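Local atomic coordinates of eukaryotic translation initiation factor 4 gamma 2 (Homo sapiens, PDB entry 4IUL), a protein that probably supports translation initiation by binding the RNA helicase eIF4A through its MIF4G domain, a stack of HEAT-type helical repeats. Residues L76-C81 against I156-E161. Residues are numbered along the deposited sequence; the frame is centred on the assembly and turned at random.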
loop_
_atom_site.group_PDB
_atom_site.type_symbol
_atom_site.label_atom_id
_atom_site.label_comp_id
_atom_site.label_asym_id
_atom_site.label_seq_id
_atom_site.Cartn_x
_atom_site.Cartn_y
_atom_site.Cartn_z
ATOM N N LEU A 76 2.477 -10.545 -2.407
ATOM C CA LEU A 76 3.483 -11.026 -3.343
ATOM C C LEU A 76 4.352 -9.903 -3.888
ATOM O O LEU A 76 5.579 -10.021 -3.923
ATOM C CB LEU A 76 2.825 -11.737 -4.528
ATOM C CG LEU A 76 2.936 -13.258 -4.613
ATOM C CD1 LEU A 76 1.952 -13.919 -3.641
ATOM C CD2 LEU A 76 2.651 -13.689 -6.046
ATOM N N TYR A 77 3.716 -8.820 -4.333
ATOM C CA TYR A 77 4.458 -7.695 -4.893
ATOM C C TYR A 77 5.292 -6.991 -3.826
ATOM O O TYR A 77 6.384 -6.494 -4.112
ATOM C CB TYR A 77 3.502 -6.708 -5.576
ATOM C CG TYR A 77 2.684 -7.349 -6.679
ATOM C CD1 TYR A 77 3.300 -8.079 -7.697
ATOM C CD2 TYR A 77 1.290 -7.273 -6.674
ATOM C CE1 TYR A 77 2.544 -8.730 -8.677
ATOM C CE2 TYR A 77 0.528 -7.918 -7.644
ATOM C CZ TYR A 77 1.160 -8.647 -8.640
ATOM O OH TYR A 77 0.406 -9.318 -9.574
ATOM N N ALA A 78 4.786 -6.968 -2.596
ATOM C CA ALA A 78 5.509 -6.335 -1.496
ATOM C C ALA A 78 6.819 -7.080 -1.240
ATOM O O ALA A 78 7.839 -6.468 -0.926
ATOM C CB ALA A 78 4.651 -6.325 -0.228
ATOM N N GLN A 79 6.782 -8.401 -1.385
ATOM C CA GLN A 79 7.964 -9.225 -1.174
ATOM C C GLN A 79 8.964 -8.974 -2.303
ATOM O O GLN A 79 10.177 -8.994 -2.097
ATOM C CB GLN A 79 7.574 -10.704 -1.133
ATOM C CG GLN A 79 8.609 -11.608 -0.473
ATOM C CD GLN A 79 8.851 -11.267 0.995
ATOM O OE1 GLN A 79 7.914 -11.143 1.784
ATOM N NE2 GLN A 79 10.116 -11.124 1.365
ATOM N N LEU A 80 8.445 -8.730 -3.501
ATOM C CA LEU A 80 9.305 -8.455 -4.647
ATOM C C LEU A 80 10.057 -7.135 -4.413
ATOM O O LEU A 80 11.247 -7.014 -4.721
ATOM C CB LEU A 80 8.462 -8.375 -5.918
ATOM C CG LEU A 80 9.198 -8.230 -7.247
ATOM C CD1 LEU A 80 10.107 -9.434 -7.489
ATOM C CD2 LEU A 80 8.160 -8.110 -8.361
ATOM N N CYS A 81 9.363 -6.150 -3.850
ATOM C CA CYS A 81 9.986 -4.863 -3.565
ATOM C C CYS A 81 11.081 -5.010 -2.498
ATOM O O CYS A 81 12.125 -4.349 -2.573
ATOM C CB CYS A 81 8.924 -3.848 -3.123
ATOM S SG CYS A 81 7.816 -3.300 -4.485
ATOM N N ILE A 156 -4.579 1.213 -0.658
ATOM C CA ILE A 156 -4.335 1.173 0.778
ATOM C C ILE A 156 -3.816 -0.188 1.257
ATOM O O ILE A 156 -2.930 -0.244 2.108
ATOM C CB ILE A 156 -5.606 1.557 1.560
ATOM C CG1 ILE A 156 -5.931 3.032 1.290
ATOM C CG2 ILE A 156 -5.401 1.319 3.051
ATOM C CD1 ILE A 156 -7.217 3.506 1.903
ATOM N N LYS A 157 -4.355 -1.272 0.702
ATOM C CA LYS A 157 -3.933 -2.622 1.072
ATOM C C LYS A 157 -2.473 -2.881 0.690
ATOM O O LYS A 157 -1.742 -3.563 1.415
ATOM C CB LYS A 157 -4.837 -3.653 0.394
ATOM C CG LYS A 157 -4.483 -5.113 0.661
ATOM C CD LYS A 157 -5.420 -6.040 -0.124
ATOM C CE LYS A 157 -5.055 -7.515 0.033
ATOM N NZ LYS A 157 -5.093 -7.935 1.467
ATOM N N PHE A 158 -2.046 -2.343 -0.450
ATOM C CA PHE A 158 -0.664 -2.523 -0.891
ATOM C C PHE A 158 0.271 -1.722 0.026
ATOM O O PHE A 158 1.365 -2.179 0.370
ATOM C CB PHE A 158 -0.515 -2.084 -2.358
ATOM C CG PHE A 158 0.867 -2.289 -2.923
ATOM C CD1 PHE A 158 1.546 -3.487 -2.725
ATOM C CD2 PHE A 158 1.494 -1.279 -3.649
ATOM C CE1 PHE A 158 2.839 -3.677 -3.241
ATOM C CE2 PHE A 158 2.777 -1.460 -4.166
ATOM C CZ PHE A 158 3.451 -2.660 -3.960
ATOM N N ILE A 159 -0.176 -0.537 0.431
ATOM C CA ILE A 159 0.604 0.304 1.330
ATOM C C ILE A 159 0.779 -0.437 2.660
ATOM O O ILE A 159 1.879 -0.499 3.215
ATOM C CB ILE A 159 -0.093 1.668 1.547
ATOM C CG1 ILE A 159 0.015 2.501 0.260
ATOM C CG2 ILE A 159 0.540 2.413 2.720
ATOM C CD1 ILE A 159 -0.874 3.752 0.236
ATOM N N GLY A 160 -0.307 -1.019 3.162
ATOM C CA GLY A 160 -0.218 -1.765 4.402
ATOM C C GLY A 160 0.843 -2.853 4.312
ATOM O O GLY A 160 1.685 -2.982 5.210
ATOM N N GLU A 161 0.827 -3.624 3.226
ATOM C CA GLU A 161 1.794 -4.709 3.048
ATOM C C GLU A 161 3.250 -4.250 2.975
ATOM O O GLU A 161 4.154 -4.979 3.382
ATOM C CB GLU A 161 1.450 -5.534 1.803
ATOM C CG GLU A 161 0.225 -6.429 1.970
ATOM C CD GLU A 161 0.390 -7.465 3.077
ATOM O OE1 GLU A 161 -0.348 -7.389 4.080
ATOM O OE2 GLU A 161 1.261 -8.354 2.949
#
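F158 meets Y77, A78 and C81 with one border of its ring. Its CE1 lies 3.9 Å from Y77 CB, approached obliquely. The same CE1 is 3.9 Å from A78 N, which sits at the ring edge and in its plane. F158 CZ is 4.4 Å from C81 SG, also near the ring plane. A78 N and C81 SG thus meet the ring at its edge. The first torsion explains this reach: CG of F158 is anti to the backbone N (chi1 -177°), which carries the ring across to the facing helix. Y77 takes part through its CB, and the end of its side chain leads away from helix 141-163. The Y77 side chain also touches L33, K66 and A67.

The two segments belong to helices 74-87 and 141-163 of the MIF4G domain, an all-helical fold built from HEAT repeats. The axes of segments 76-81 and 156-161 come within 9.4 Å and run in the same general sense, with a crossing angle of -45°. A67 of helix 53-69 and L116 of helix 107-127 also touch F158, so its ring lies in the hydrophobic core where four helices meet. C81 is held there too, against I63 and L112.

A second, van der Waals contact joins A78 and E161, at the point where the two backbones are nearest, 6.1 Å from A78 CA to E161 CA. The methyl CB of A78 is 3.9 Å from both E161 CB and E161 O. The small A78 side chain is consistent with this close approach. E161 contributes its CB and backbone O here. Its side chain also touches S74 and S75, near the start of helix 74-87.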